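Local coordinates for protein arylmalonate decarboxylase (Bordetella bronchiseptica, PDB 3IXL) that catalyses the enantioselective decarboxylation of 2-aryl-2-methylmalonates to 2-arylpropionates, releasing carbon dioxide, at residues T102-A107 and V209-A214; A107-L112 and A135-E140; A121-Y126 and V168-R173; L151-T154 and A158-R161; G205-S210 and Y233-D238. The protein carries 2 engineered substitutions. All blocks are in the same frame, centred on the assembly; numbering follows the deposited sequence.

Contact 1 of 5, residues T102-A107 and V209-A214; sequences TTMSTA and VSSSPA
Met104 and Ser211 meet where two strand-to-helix junctions face each other, one from each of the two four-stranded parallel sheets of this alpha/beta fold. Strand 101-103 runs into helix 104-114 and strand 208-210 into helix 211-222, and the first turns of the two helices lie side by side near the centre of the chain. The CA atoms of Ala107 and Ala214 are 5.6 Å apart, a close approach that the two small side chains permit. Ala107 CB points across and rests 3.5 Å from Ala214 O. Beside this pair Met104 makes a longer reach. Its CG stands opposite the backbone N (chi1 -175°), which sends the chain across the gap, and a bend at the last torsion (chi3 -81°) lays the methyl along the other backbone. SD sits 3.7 Å from Ser211 CB, while CE lies 3.5 Å from Ser211 O and 3.8 Å from Ser212 CA. The first helix is fixed at its start by Thr103, the N-cap residue, whose OG1 accepts a nearly straight bond from Thr106 N at 3.0 Å (173°). Ser211 OG turns to other partners, Thr75 OG1 and the backbone N of the engineered Ser188, both of the ligand pocket. Met104 also lines that pocket and touches the bound 2-phenylacetic acid. Across the junction itself, then, cohesion comes from dispersion between methyl, methylene and thioether groups and the opposite backbone, and the polar anchoring of Ser211 is directed at pocket residues Thr75 and Ser188.

Contact 2 of 5, residues A107-L112 and A135-E140; sequences AVLNGL and AAFLAE
Leu109 and Phe137 approach from opposite directions, the leucine fork ending against the CE2 and CZ atoms of the phenyl ring. CD1 of Leu109 is 3.6 Å from Phe137 CZ, and CD2 of Leu109 lies 3.8 Å from Phe137 CE2, so the two methyls straddle neighbouring ring carbons. CG of the same leucine fits in behind them, also 3.8 Å from Phe137 CE2. The ring reaches this position because Phe137 CG lies opposite its backbone N (chi1 172°), which carries the phenyl group out from its helix toward the leucine. Leu138 has its CG beside the backbone N instead (chi1 -63°) and meets Leu109 at an oblique angle, methyl against methyl: Leu109 CD2 and Leu138 CD2 are 4.1 Å apart. One turn further along the first helix, Leu112 CD1 comes within 4.3 Å of the same Leu138 CD2, which therefore lies against both leucines of helix 104-114. The two helical segments are inclined at 54° with their axes 11.7 Å apart at closest approach, a separation bridged by these long side chains. Both helices lie on one face of the parallel sheet 119-124, 144-145, 183-187 and 208-210. Helix 104-114 leads in from the other sheet to strand 119-124, and helix 128-140 is the connection from strand 119-124 to strand 144-145, a beta-alpha-beta unit. Toward the sheet, Leu112 reaches Val120, and Leu138 packs on Leu122 and Leu185. At the end of the second helix the carboxylate of Glu140 turns to the backbone N of Ala83.

Contact 3 of 5, residues A121-Y126 and V168-R173; sequences ALATAY and VDLCVR. With PAC (2-phenylacetic acid), chain C.
Leu170 reaches from its helix to strand 119-124, where it meets Ala123 and Thr124. From CB, which points toward the strand, the chain passes to CG, set opposite the backbone N (chi1 -174°). This CG lies 3.9 Å from Ala123 CB. The branch CD2 extends beyond the alanine to the next residue and rests 3.6 Å from Thr124 O and 3.8 Å from Thr124 N. Cys171 completes the grip on the alanine, its SG also 3.9 Å from Ala123 CB. From Thr124 the chain enters an ST turn, in which Thr124 OG1 accepts from Tyr126 N at 3.1 Å; Asn131 is a second partner of that hydroxyl. The turn leads to Tyr126, a ligand-pocket residue, whose OH donates to carboxylate O2 of the bound 2-phenylacetic acid (PAC) at 2.7 Å and is also hydrogen-bonded to Ser187 OG. PAC O2 lies at the edge of the ring, near its plane. Segment 168-173 runs nearly antiparallel to strand 121-124, at 153°, with the axes 7.6 Å apart. Helix 164-176 packs on the sheet face bearing Ala123, while Leu122 points the other way, to helix 128-140; Cys171 also touches Leu186 of strand 183-187 and Val200 of helix 196-204.

Contact 4 of 5, residues L151-T154 and A158-R161; sequences LGIT and AMAR
Ala158 meets Ile153 methyl to methyl, its CB pointing at the loop and lying 3.7 Å from Ile153 CG2. Met159, the next residue, adds a second contact to the same methyl. Its CG is likewise 3.7 Å from Ile153 CG2, so that CG2 sits in the notch formed by the two helical side chains. From there the methionine chain stays extended (chi3 -164°) and slides past the isoleucine in the opposite direction, until CE arrives 3.2 Å from Ile153 O. That is a close approach for a methyl and a carbonyl oxygen, and packing here is tight. The short helix 156-160 belongs to the wall of the active-site pocket: the Met159 side chain comes within about 4 Å of the bound 2-phenylacetic acid, nearest atoms, and Val156 at the start of the helix is itself a pocket residue. The preceding loop is tied to Thr124 and Ala125 by backbone bonds from Leu151 and Ile153, respectively. Ala125 and the engineered Ser188 also touch the Met159 side chain. Beyond Ala160, Arg161 N donates to Ala158 O at 3.2 Å. The Arg161 side chain folds back along its own segment, placing one face of the guanidinium over Ala158 CA, which lies 3.5 Å from that plane and is displaced toward the rim of the group.

Contact 5 of 5, residues G205-S210 and Y233-D238; sequences GVPVVS and YGRLFD
The guanidinium of Arg235 lies with one face over the ring of Pro207, whose CB sits 4.0 Å from the plane and over its centre. Pro207 CD lies 3.5 Å from Arg235 NH1. At the edge of the group, in its plane, is a water that accepts from Arg235 NH1 at 3.1 Å and donates to Gly205 O at 3.0 Å, so the arginine is linked through it to the glycine that follows helix 196-204. A bend at chi3 (56°) swings the flat group over the proline. Its NE forms a salt bridge with Glu239, a second hold on the group. A second water links backbone to backbone: it donates to Val208 O at 2.7 Å and accepts from Leu236 N at 2.9 Å. Gly234, at the N-cap, has a strongly positive phi (119°), a conformation in which a side chain would press on the preceding carbonyl; its own O accepts from Asp238 N at 3.0 Å. Leu236 CB points toward the strand, and its side chain packs further on Ala214 and Trp217 of helix 211-222. Glu201 bridges the same two segments, one carboxylate oxygen bonded to Val208 N and the other to Arg235 N. Strand 208-210 is one of the two edge strands of its parallel sheet: Val209 pairs with strand 183-187, and the N and O of Val208 are taken up by a carboxylate and a water. The short helix 235-238 packs beside this edge strand of the alpha/beta domain, near the C-terminus.

Overall arrangement
Contact 1 lies about 3 Å from the chain centre, joining the helix starts that follow edge strands of the two parallel sheets. Contact 2 shares Ala107 and helix 104-114 with it, their centres about 10 Å apart, and contact 5 shares Val209 and Ser210 on strand 208-210. Contacts 3 and 5 reach the same sheet at strands 119-124 and 208-210. Along the chain, contact 4 is nested within contact 3, contacts 2 and 3 interlock, and all three fall inside the loop closed by contact 1. Contacts 4 and 5 are about 22 Å apart between centres. Contacts 1, 3 and 4 border the ligand pocket, whereas contacts 2 and 5 pack helices on the second sheet.

Contact 1 of 5, residues T102-A107 and V209-A214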
# COMPACT_ATOMS: atom_id res chain seq x y z
N THR A 102 7.24 7.38 5.73
CA THR A 102 5.83 7.12 5.51
C THR A 102 5.55 5.62 5.56
O THR A 102 6.47 4.82 5.77
CB THR A 102 5.36 7.75 4.18
OG1 THR A 102 3.93 7.68 4.10
CG2 THR A 102 6.02 7.08 2.96
N THR A 103 4.29 5.25 5.41
CA THR A 103 3.88 3.84 5.41
C THR A 103 2.85 3.63 4.31
O THR A 103 2.20 4.58 3.85
CB THR A 103 3.20 3.39 6.72
OG1 THR A 103 1.89 3.98 6.80
CG2 THR A 103 4.04 3.73 7.96
N MET A 104 2.68 2.37 3.91
CA MET A 104 1.69 2.03 2.90
C MET A 104 0.26 2.33 3.36
O MET A 104 -0.61 2.62 2.54
CB MET A 104 1.87 0.57 2.48
CG MET A 104 0.99 0.10 1.33
SD MET A 104 1.55 -1.51 0.76
CE MET A 104 2.92 -1.03 -0.29
N SER A 105 0.00 2.28 4.67
CA SER A 105 -1.32 2.70 5.16
C SER A 105 -1.54 4.20 4.99
O SER A 105 -2.62 4.62 4.58
CB SER A 105 -1.52 2.30 6.61
OG SER A 105 -1.76 0.91 6.72
N THR A 106 -0.54 5.01 5.31
CA THR A 106 -0.63 6.44 5.04
C THR A 106 -0.80 6.70 3.55
O THR A 106 -1.57 7.56 3.13
CB THR A 106 0.60 7.15 5.58
OG1 THR A 106 0.55 7.10 7.00
CG2 THR A 106 0.70 8.60 5.10
N ALA A 107 -0.08 5.91 2.74
CA ALA A 107 -0.19 6.04 1.29
C ALA A 107 -1.62 5.85 0.80
O ALA A 107 -2.10 6.62 -0.03
CB ALA A 107 0.74 5.04 0.59
N VAL A 209 -7.82 2.74 -5.45
CA VAL A 209 -6.53 2.94 -4.79
C VAL A 209 -6.01 1.56 -4.42
O VAL A 209 -6.70 0.82 -3.72
CB VAL A 209 -6.64 3.86 -3.55
CG1 VAL A 209 -5.30 3.93 -2.80
CG2 VAL A 209 -7.05 5.26 -3.97
N SER A 210 -4.83 1.22 -4.91
CA SER A 210 -4.25 -0.10 -4.70
C SER A 210 -2.99 0.05 -3.86
O SER A 210 -2.19 0.96 -4.10
CB SER A 210 -3.93 -0.74 -6.05
OG SER A 210 -3.34 -2.02 -5.87
N SER A 211 -2.80 -0.84 -2.89
CA SER A 211 -1.69 -0.74 -1.92
C SER A 211 -0.30 -0.47 -2.52
O SER A 211 0.34 0.51 -2.17
CB SER A 211 -1.61 -2.01 -1.07
OG SER A 211 -2.66 -2.09 -0.15
N SER A 212 0.17 -1.36 -3.38
CA SER A 212 1.55 -1.23 -3.88
C SER A 212 1.72 0.05 -4.71
O SER A 212 2.59 0.87 -4.42
CB SER A 212 1.99 -2.48 -4.63
OG SER A 212 3.36 -2.40 -4.96
N PRO A 213 0.89 0.25 -5.75
CA PRO A 213 1.02 1.48 -6.52
C PRO A 213 0.86 2.74 -5.67
O PRO A 213 1.63 3.69 -5.84
CB PRO A 213 -0.10 1.34 -7.57
CG PRO A 213 -0.27 -0.15 -7.70
CD PRO A 213 -0.15 -0.65 -6.31
N ALA A 214 -0.09 2.76 -4.73
CA ALA A 214 -0.24 3.93 -3.85
C ALA A 214 1.02 4.14 -3.02
O ALA A 214 1.43 5.28 -2.80
CB ALA A 214 -1.46 3.79 -2.95

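Contact 2 of 5, residues A107-L112 and A135-E140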
# COMPACT_ATOMS: atom_id res chain seq x y z
N ALA A 107 -0.08 5.91 2.74
CA ALA A 107 -0.19 6.04 1.29
C ALA A 107 -1.62 5.85 0.80
O ALA A 107 -2.10 6.62 -0.03
CB ALA A 107 0.74 5.04 0.59
N VAL A 108 -2.30 4.82 1.29
CA VAL A 108 -3.65 4.58 0.77
C VAL A 108 -4.63 5.61 1.32
O VAL A 108 -5.55 6.02 0.60
CB VAL A 108 -4.15 3.12 0.97
CG1 VAL A 108 -3.23 2.11 0.28
CG2 VAL A 108 -4.31 2.78 2.42
N LEU A 109 -4.43 6.08 2.55
CA LEU A 109 -5.27 7.18 3.06
C LEU A 109 -5.08 8.42 2.19
O LEU A 109 -6.05 9.07 1.80
CB LEU A 109 -4.88 7.55 4.49
CG LEU A 109 -5.17 6.59 5.62
CD1 LEU A 109 -4.61 7.19 6.90
CD2 LEU A 109 -6.67 6.35 5.75
N ASN A 110 -3.82 8.74 1.88
CA ASN A 110 -3.55 9.89 1.04
C ASN A 110 -4.15 9.73 -0.35
O ASN A 110 -4.71 10.68 -0.90
CB ASN A 110 -2.04 10.15 0.94
CG ASN A 110 -1.47 10.75 2.21
OD1 ASN A 110 -2.20 11.27 3.07
ND2 ASN A 110 -0.16 10.64 2.36
N GLY A 111 -4.06 8.53 -0.92
CA GLY A 111 -4.61 8.28 -2.25
C GLY A 111 -6.12 8.39 -2.27
O GLY A 111 -6.68 8.99 -3.18
N LEU A 112 -6.77 7.80 -1.28
CA LEU A 112 -8.23 7.88 -1.19
C LEU A 112 -8.70 9.32 -1.08
O LEU A 112 -9.63 9.73 -1.78
CB LEU A 112 -8.76 7.04 -0.01
CG LEU A 112 -8.61 5.53 -0.21
CD1 LEU A 112 -8.77 4.79 1.12
CD2 LEU A 112 -9.62 5.00 -1.24
N ALA A 135 -10.91 -2.18 8.25
CA ALA A 135 -12.14 -1.38 8.39
C ALA A 135 -12.10 -0.44 9.59
O ALA A 135 -12.51 0.72 9.49
CB ALA A 135 -13.37 -2.28 8.44
N ALA A 136 -11.58 -0.93 10.72
CA ALA A 136 -11.47 -0.11 11.93
C ALA A 136 -10.51 1.06 11.73
O ALA A 136 -10.79 2.19 12.17
CB ALA A 136 -11.06 -0.96 13.12
N PHE A 137 -9.37 0.78 11.09
CA PHE A 137 -8.39 1.81 10.76
C PHE A 137 -9.00 2.90 9.89
O PHE A 137 -8.87 4.10 10.18
CB PHE A 137 -7.18 1.16 10.06
CG PHE A 137 -6.19 2.15 9.51
CD1 PHE A 137 -5.22 2.74 10.33
CD2 PHE A 137 -6.19 2.48 8.16
CE1 PHE A 137 -4.30 3.66 9.81
CE2 PHE A 137 -5.28 3.39 7.64
CZ PHE A 137 -4.33 3.98 8.47
N LEU A 138 -9.68 2.49 8.82
CA LEU A 138 -10.30 3.47 7.93
C LEU A 138 -11.34 4.32 8.65
O LEU A 138 -11.38 5.54 8.45
CB LEU A 138 -10.89 2.80 6.69
CG LEU A 138 -9.88 2.08 5.77
CD1 LEU A 138 -10.62 1.20 4.77
CD2 LEU A 138 -8.98 3.06 5.05
N ALA A 139 -12.16 3.69 9.48
CA ALA A 139 -13.16 4.43 10.28
C ALA A 139 -12.50 5.42 11.24
O ALA A 139 -13.00 6.54 11.41
CB ALA A 139 -14.07 3.47 11.02
N GLU A 140 -11.39 5.03 11.87
CA GLU A 140 -10.64 5.93 12.75
C GLU A 140 -10.16 7.16 11.98
O GLU A 140 -9.99 8.24 12.57
CB GLU A 140 -9.41 5.23 13.34
CG GLU A 140 -9.68 4.30 14.51
CD GLU A 140 -8.40 3.68 15.07
OE1 GLU A 140 -8.18 3.73 16.30
OE2 GLU A 140 -7.60 3.13 14.28

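Contact 3 of 5, residues A121-Y126 and V168-R173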
# COMPACT_ATOMS: atom_id res chain seq x y z
N ALA A 121 -15.37 0.87 -0.89
CA ALA A 121 -15.55 -0.57 -0.96
C ALA A 121 -14.17 -1.21 -0.82
O ALA A 121 -13.19 -0.69 -1.36
CB ALA A 121 -16.20 -0.96 -2.27
N LEU A 122 -14.10 -2.34 -0.10
CA LEU A 122 -12.83 -3.01 0.14
C LEU A 122 -12.71 -4.29 -0.66
O LEU A 122 -13.58 -5.17 -0.60
CB LEU A 122 -12.69 -3.35 1.63
CG LEU A 122 -12.91 -2.24 2.66
CD1 LEU A 122 -12.72 -2.74 4.10
CD2 LEU A 122 -12.02 -1.03 2.37
N ALA A 123 -11.61 -4.42 -1.41
CA ALA A 123 -11.30 -5.63 -2.16
C ALA A 123 -9.92 -6.00 -1.66
O ALA A 123 -8.96 -5.28 -1.95
CB ALA A 123 -11.26 -5.33 -3.66
N THR A 124 -9.80 -7.09 -0.90
CA THR A 124 -8.52 -7.35 -0.23
C THR A 124 -8.03 -8.78 -0.44
O THR A 124 -8.80 -9.66 -0.85
CB THR A 124 -8.57 -7.13 1.29
OG1 THR A 124 -9.03 -8.33 1.92
CG2 THR A 124 -9.46 -5.93 1.66
N ALA A 125 -6.75 -8.99 -0.12
CA ALA A 125 -6.15 -10.30 -0.21
C ALA A 125 -6.33 -11.10 1.09
O ALA A 125 -6.00 -12.27 1.12
CB ALA A 125 -4.66 -10.16 -0.52
N TYR A 126 -6.84 -10.45 2.13
CA TYR A 126 -6.64 -10.93 3.51
C TYR A 126 -7.69 -11.86 4.08
O TYR A 126 -8.80 -11.98 3.55
CB TYR A 126 -6.57 -9.75 4.48
CG TYR A 126 -5.73 -8.56 4.08
CD1 TYR A 126 -6.29 -7.29 4.02
CD2 TYR A 126 -4.37 -8.71 3.82
CE1 TYR A 126 -5.51 -6.18 3.69
CE2 TYR A 126 -3.58 -7.60 3.48
CZ TYR A 126 -4.17 -6.34 3.43
OH TYR A 126 -3.42 -5.23 3.11
N VAL A 168 -9.65 -7.96 -10.97
CA VAL A 168 -10.71 -7.13 -11.54
C VAL A 168 -12.07 -7.59 -11.00
O VAL A 168 -12.90 -6.78 -10.58
CB VAL A 168 -10.72 -7.17 -13.09
CG1 VAL A 168 -11.99 -6.52 -13.67
CG2 VAL A 168 -9.46 -6.50 -13.65
N ASP A 169 -12.30 -8.90 -11.03
CA ASP A 169 -13.55 -9.46 -10.55
C ASP A 169 -13.77 -9.20 -9.05
O ASP A 169 -14.89 -8.91 -8.62
CB ASP A 169 -13.59 -10.96 -10.82
CG ASP A 169 -14.80 -11.61 -10.24
OD1 ASP A 169 -15.90 -11.39 -10.78
OD2 ASP A 169 -14.64 -12.33 -9.23
N LEU A 170 -12.71 -9.30 -8.25
CA LEU A 170 -12.80 -9.01 -6.82
C LEU A 170 -13.27 -7.58 -6.56
O LEU A 170 -14.13 -7.33 -5.72
CB LEU A 170 -11.44 -9.23 -6.18
CG LEU A 170 -11.36 -9.12 -4.65
CD1 LEU A 170 -12.08 -10.29 -3.97
CD2 LEU A 170 -9.90 -9.05 -4.21
N CYS A 171 -12.69 -6.63 -7.29
CA CYS A 171 -13.09 -5.22 -7.16
C CYS A 171 -14.53 -4.99 -7.59
O CYS A 171 -15.27 -4.28 -6.90
CB CYS A 171 -12.18 -4.34 -8.00
SG CYS A 171 -10.49 -4.19 -7.36
N VAL A 172 -14.92 -5.59 -8.71
CA VAL A 172 -16.28 -5.43 -9.21
C VAL A 172 -17.29 -6.02 -8.22
O VAL A 172 -18.29 -5.37 -7.90
CB VAL A 172 -16.45 -6.04 -10.62
CG1 VAL A 172 -17.92 -6.00 -11.05
CG2 VAL A 172 -15.60 -5.30 -11.64
N ARG A 173 -17.00 -7.22 -7.70
CA ARG A 173 -17.91 -7.84 -6.71
C ARG A 173 -18.01 -7.02 -5.42
O ARG A 173 -19.09 -6.84 -4.87
CB ARG A 173 -17.54 -9.29 -6.44
CG ARG A 173 -17.85 -10.23 -7.61
CD ARG A 173 -17.66 -11.70 -7.27
NE ARG A 173 -16.28 -12.07 -7.01
CZ ARG A 173 -15.78 -12.34 -5.80
NH1 ARG A 173 -16.57 -12.27 -4.73
NH2 ARG A 173 -14.51 -12.67 -5.65
C1 PAC C . 0.01 -5.80 2.96
C2 PAC C . 0.79 -7.10 2.95
C1' PAC C . 1.94 -7.31 1.99
C2' PAC C . 2.19 -8.63 1.61
C3' PAC C . 3.24 -8.94 0.74
C4' PAC C . 4.05 -7.92 0.25
C5' PAC C . 3.80 -6.60 0.62
C6' PAC C . 2.76 -6.28 1.49
O1 PAC C . 0.24 -4.86 2.16
O2 PAC C . -0.90 -5.74 3.84

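Contact 4 of 5, residues L151-T154 and A158-R161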
# COMPACT_ATOMS: atom_id res chain seq x y z
N LEU A 151 -9.81 -12.40 -0.48
CA LEU A 151 -9.25 -13.66 -0.98
C LEU A 151 -8.81 -14.64 0.11
O LEU A 151 -8.57 -15.81 -0.18
CB LEU A 151 -8.08 -13.39 -1.94
CG LEU A 151 -8.38 -12.54 -3.16
CD1 LEU A 151 -7.07 -12.27 -3.87
CD2 LEU A 151 -9.40 -13.22 -4.08
N GLY A 152 -8.70 -14.16 1.35
CA GLY A 152 -8.35 -15.06 2.47
C GLY A 152 -6.97 -15.70 2.38
O GLY A 152 -6.78 -16.85 2.77
N ILE A 153 -6.00 -14.93 1.88
CA ILE A 153 -4.63 -15.41 1.70
C ILE A 153 -3.72 -14.89 2.82
O ILE A 153 -3.79 -13.72 3.19
CB ILE A 153 -4.06 -14.93 0.33
CG1 ILE A 153 -4.92 -15.48 -0.81
CG2 ILE A 153 -2.60 -15.36 0.16
CD1 ILE A 153 -4.62 -14.85 -2.16
N THR A 154 -2.87 -15.77 3.36
CA THR A 154 -1.86 -15.31 4.32
C THR A 154 -0.43 -15.48 3.84
O THR A 154 0.48 -14.98 4.48
CB THR A 154 -1.98 -15.98 5.70
OG1 THR A 154 -1.72 -17.39 5.58
CG2 THR A 154 -3.35 -15.71 6.30
N ALA A 158 1.93 -16.47 -2.30
CA ALA A 158 0.60 -16.78 -2.82
C ALA A 158 -0.08 -15.52 -3.37
O ALA A 158 -0.80 -15.59 -4.37
CB ALA A 158 -0.26 -17.44 -1.75
N MET A 159 0.15 -14.38 -2.72
CA MET A 159 -0.49 -13.15 -3.18
C MET A 159 0.03 -12.71 -4.56
O MET A 159 -0.75 -12.22 -5.39
CB MET A 159 -0.36 -12.04 -2.14
CG MET A 159 -1.40 -12.12 -1.02
SD MET A 159 -0.99 -10.97 0.27
CE MET A 159 -2.01 -11.59 1.59
N ALA A 160 1.32 -12.90 -4.81
CA ALA A 160 1.91 -12.55 -6.10
C ALA A 160 1.39 -13.42 -7.25
O ALA A 160 1.54 -13.05 -8.42
CB ALA A 160 3.44 -12.62 -6.03
N ARG A 161 0.79 -14.55 -6.92
CA ARG A 161 0.29 -15.49 -7.94
C ARG A 161 -1.13 -15.17 -8.43
O ARG A 161 -1.58 -15.75 -9.41
CB ARG A 161 0.36 -16.93 -7.44
CG ARG A 161 1.78 -17.43 -7.24
CD ARG A 161 1.84 -18.95 -7.15
NE ARG A 161 1.24 -19.49 -5.93
CZ ARG A 161 1.88 -19.66 -4.77
NH1 ARG A 161 3.16 -19.31 -4.65
NH2 ARG A 161 1.24 -20.17 -3.73

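Contact 5 of 5, residues G205-S210 and Y233-D238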
# COMPACT_ATOMS: atom_id res chain seq x y z
N GLY A 205 -16.34 3.33 -13.42
CA GLY A 205 -16.39 4.79 -13.39
C GLY A 205 -16.12 5.38 -12.01
O GLY A 205 -16.49 6.52 -11.72
N VAL A 206 -15.50 4.58 -11.14
CA VAL A 206 -15.03 5.06 -9.84
C VAL A 206 -13.53 4.77 -9.72
O VAL A 206 -13.03 3.87 -10.39
CB VAL A 206 -15.80 4.43 -8.64
CG1 VAL A 206 -17.32 4.72 -8.74
CG2 VAL A 206 -15.56 2.92 -8.56
N PRO A 207 -12.82 5.57 -8.91
CA PRO A 207 -11.38 5.35 -8.76
C PRO A 207 -11.04 4.15 -7.88
O PRO A 207 -11.81 3.78 -6.99
CB PRO A 207 -10.89 6.65 -8.12
CG PRO A 207 -12.06 7.15 -7.36
CD PRO A 207 -13.29 6.72 -8.12
N VAL A 208 -9.88 3.56 -8.15
CA VAL A 208 -9.30 2.49 -7.34
C VAL A 208 -7.98 2.95 -6.75
O VAL A 208 -7.11 3.47 -7.47
CB VAL A 208 -9.02 1.22 -8.17
CG1 VAL A 208 -8.38 0.12 -7.32
CG2 VAL A 208 -10.31 0.71 -8.80
N VAL A 209 -7.82 2.74 -5.45
CA VAL A 209 -6.53 2.94 -4.79
C VAL A 209 -6.01 1.56 -4.42
O VAL A 209 -6.70 0.82 -3.72
CB VAL A 209 -6.64 3.86 -3.55
CG1 VAL A 209 -5.30 3.93 -2.80
CG2 VAL A 209 -7.05 5.26 -3.97
N SER A 210 -4.83 1.22 -4.91
CA SER A 210 -4.25 -0.10 -4.70
C SER A 210 -2.99 0.05 -3.86
O SER A 210 -2.19 0.96 -4.10
CB SER A 210 -3.93 -0.74 -6.05
OG SER A 210 -3.34 -2.02 -5.87
N TYR A 233 -2.03 3.76 -15.32
CA TYR A 233 -2.06 2.96 -14.10
C TYR A 233 -3.09 3.45 -13.10
O TYR A 233 -3.05 3.06 -11.92
CB TYR A 233 -0.68 2.90 -13.45
CG TYR A 233 0.37 2.28 -14.34
CD1 TYR A 233 1.41 3.04 -14.85
CD2 TYR A 233 0.31 0.93 -14.67
CE1 TYR A 233 2.37 2.47 -15.66
CE2 TYR A 233 1.28 0.35 -15.47
CZ TYR A 233 2.30 1.13 -15.97
OH TYR A 233 3.26 0.57 -16.77
N GLY A 234 -4.00 4.29 -13.56
CA GLY A 234 -5.13 4.72 -12.76
C GLY A 234 -5.19 6.21 -12.51
O GLY A 234 -4.17 6.91 -12.64
N ARG A 235 -6.36 6.67 -12.12
CA ARG A 235 -6.59 8.08 -11.81
C ARG A 235 -5.65 8.65 -10.75
O ARG A 235 -5.32 9.84 -10.78
CB ARG A 235 -8.05 8.29 -11.43
CG ARG A 235 -8.97 8.20 -12.66
CD ARG A 235 -10.43 8.13 -12.30
NE ARG A 235 -10.86 9.25 -11.47
CZ ARG A 235 -12.08 9.35 -10.95
NH1 ARG A 235 -12.99 8.41 -11.21
NH2 ARG A 235 -12.39 10.38 -10.19
N LEU A 236 -5.23 7.83 -9.79
CA LEU A 236 -4.32 8.32 -8.76
C LEU A 236 -3.10 8.97 -9.41
O LEU A 236 -2.67 10.07 -9.02
CB LEU A 236 -3.87 7.18 -7.84
CG LEU A 236 -2.94 7.64 -6.71
CD1 LEU A 236 -3.61 8.63 -5.76
CD2 LEU A 236 -2.41 6.43 -5.93
N PHE A 237 -2.56 8.30 -10.42
CA PHE A 237 -1.37 8.78 -11.09
C PHE A 237 -1.68 9.81 -12.15
O PHE A 237 -0.98 10.82 -12.26
CB PHE A 237 -0.62 7.61 -11.73
CG PHE A 237 -0.14 6.61 -10.74
CD1 PHE A 237 -0.88 5.47 -10.46
CD2 PHE A 237 1.03 6.84 -10.02
CE1 PHE A 237 -0.44 4.55 -9.51
CE2 PHE A 237 1.48 5.93 -9.07
CZ PHE A 237 0.75 4.79 -8.81
N ASP A 238 -2.71 9.54 -12.95
CA ASP A 238 -2.92 10.34 -14.14
C ASP A 238 -3.58 11.69 -13.86
O ASP A 238 -3.52 12.59 -14.70
CB ASP A 238 -3.64 9.53 -15.22
CG ASP A 238 -2.76 8.42 -15.79
OD1 ASP A 238 -1.55 8.37 -15.46
OD2 ASP A 238 -3.29 7.59 -16.55
O HOH W 1 -15.80 8.83 -10.01
O HOH W 2 -6.27 5.12 -9.37